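Local coordinates for HAD family phosphatase (Pseudomonas syringae pv. tomato, PDB 2ODA), which belongs to a Pseudomonas-specific subfamily of the haloacid dehalogenase superfamily and probably has a biochemical role other than the usual phosphatase chemistry, at residues 150-153 / 154-158. Sequence-based numbering, arbitrary orientation.
Sequences NAER and EQRRA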
loop_
_atom_site.group_PDB
_atom_site.type_symbol
_atom_site.label_atom_id
_atom_site.label_comp_id
_atom_site.label_asym_id
_atom_site.label_seq_id
_atom_site.Cartn_x
_atom_site.Cartn_y
_atom_site.Cartn_z
ATOM N N ASN B 150 -28.901 29.087 -1.679
ATOM C CA ASN B 150 -28.073 28.482 -2.725
ATOM C C ASN B 150 -26.658 29.023 -2.682
ATOM O O ASN B 150 -25.680 28.255 -2.711
ATOM C CB ASN B 150 -28.660 28.721 -4.133
ATOM C CG ASN B 150 -30.011 28.081 -4.342
ATOM O OD1 ASN B 150 -30.630 27.545 -3.411
ATOM N ND2 ASN B 150 -30.508 28.168 -5.582
ATOM N N ALA B 151 -26.542 30.351 -2.609
ATOM C CA ALA B 151 -25.239 30.999 -2.571
ATOM C C ALA B 151 -24.336 30.495 -1.441
ATOM O O ALA B 151 -23.122 30.370 -1.623
ATOM C CB ALA B 151 -25.407 32.525 -2.489
ATOM N N GLU B 152 -24.928 30.263 -0.269
ATOM C CA GLU B 152 -24.198 29.802 0.906
ATOM C C GLU B 152 -23.770 28.355 0.733
ATOM O O GLU B 152 -22.691 27.975 1.183
ATOM C CB GLU B 152 -25.088 29.900 2.152
ATOM C CG GLU B 152 -25.207 31.315 2.678
ATOM C CD GLU B 152 -26.209 31.428 3.785
ATOM O OE1 GLU B 152 -27.305 30.811 3.711
ATOM O OE2 GLU B 152 -25.908 32.163 4.735
ATOM N N ARG B 153 -24.640 27.536 0.141
ATOM C CA ARG B 153 -24.243 26.147 -0.198
ATOM C C ARG B 153 -23.104 26.139 -1.228
ATOM O O ARG B 153 -22.155 25.397 -1.077
ATOM C CB ARG B 153 -25.432 25.307 -0.688
ATOM C CG ARG B 153 -26.315 24.732 0.440
ATOM C CD ARG B 153 -27.454 23.898 -0.163
ATOM N NE ARG B 153 -28.401 24.759 -0.866
ATOM C CZ ARG B 153 -29.447 25.343 -0.292
ATOM N NH1 ARG B 153 -29.706 25.132 1.001
ATOM N NH2 ARG B 153 -30.247 26.130 -1.004
ATOM N N GLU B 154 -23.209 26.964 -2.266
ATOM C CA GLU B 154 -22.131 27.083 -3.255
ATOM C C GLU B 154 -20.819 27.513 -2.599
ATOM O O GLU B 154 -19.766 26.928 -2.861
ATOM C CB GLU B 154 -22.523 28.054 -4.369
ATOM C CG GLU B 154 -21.443 28.263 -5.430
ATOM C CD GLU B 154 -21.033 26.948 -6.075
ATOM O OE1 GLU B 154 -19.832 26.596 -6.013
ATOM O OE2 GLU B 154 -21.921 26.260 -6.621
ATOM N N GLN B 155 -20.880 28.540 -1.752
ATOM C CA GLN B 155 -19.676 29.028 -1.074
ATOM C C GLN B 155 -19.003 27.906 -0.260
ATOM O O GLN B 155 -17.799 27.731 -0.338
ATOM C CB GLN B 155 -19.974 30.269 -0.205
ATOM C CG GLN B 155 -18.719 30.987 0.269
ATOM C CD GLN B 155 -18.984 32.404 0.814
ATOM O OE1 GLN B 155 -20.124 32.793 1.045
ATOM N NE2 GLN B 155 -17.920 33.164 1.030
ATOM N N ARG B 156 -19.789 27.150 0.505
ATOM C CA ARG B 156 -19.239 26.083 1.353
ATOM C C ARG B 156 -18.646 24.908 0.559
ATOM O O ARG B 156 -17.614 24.366 0.962
ATOM C CB ARG B 156 -20.283 25.611 2.384
ATOM C CG ARG B 156 -20.420 26.649 3.529
ATOM C CD ARG B 156 -21.671 26.434 4.385
ATOM N NE ARG B 156 -21.773 27.445 5.467
ATOM C CZ ARG B 156 -22.063 28.729 5.266
ATOM N NH1 ARG B 156 -22.259 29.203 4.039
ATOM N NH2 ARG B 156 -22.129 29.561 6.294
ATOM N N ARG B 157 -19.304 24.530 -0.538
ATOM C CA ARG B 157 -18.784 23.517 -1.454
ATOM C C ARG B 157 -17.458 23.968 -2.064
ATOM O O ARG B 157 -16.493 23.210 -2.074
ATOM C CB ARG B 157 -19.760 23.275 -2.599
ATOM C CG ARG B 157 -20.940 22.370 -2.283
ATOM C CD ARG B 157 -21.568 21.858 -3.606
ATOM N NE ARG B 157 -22.073 22.945 -4.463
ATOM C CZ ARG B 157 -23.301 23.457 -4.391
ATOM N NH1 ARG B 157 -24.187 22.962 -3.517
ATOM N NH2 ARG B 157 -23.644 24.460 -5.205
ATOM N N ALA B 158 -17.414 25.200 -2.569
ATOM C CA ALA B 158 -16.195 25.744 -3.143
ATOM C C ALA B 158 -15.034 25.791 -2.125
ATOM O O ALA B 158 -13.900 25.456 -2.454
ATOM C CB ALA B 158 -16.468 27.132 -3.768
#
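The carbonyl oxygen of E152 takes two hydrogen bonds from R156, one from the backbone N and one from the guanidinium NH1, each 3.1 Å from E152 O. The two donors arrive from opposite faces of the carbonyl plane. NH1 sits above that plane, although the oxygen itself lies close to the guanidinium plane, at its edge. R156 runs extended from CG to NE alongside the E152 side chain, bringing NH1 within 3.5 Å of E152 CB. The E152 carboxylate, turned 78° from the guanidinium, makes no salt bridge to it; its OE1 instead accepts a hydrogen bond from N149 N, just before the helix.

The next residue, R157, bends at chi3 (-61°) and lays the rim of one guanidinium face over R153 O, while its NH2 forms a salt bridge with E154 OE2 at 2.9 Å, meeting the oxygen from above the carboxylate plane. R153 reaches back instead: NH2 bonds N150 OD1 at 2.8 Å, in the guanidinium plane, and NH1 bonds W145 O, connecting the helix start to helix 142-147. Negative E152 would be expected to interact favourably with the helix dipole; R157 probably offsets E154, whereas R156 spends NH1 on the backbone carbonyl.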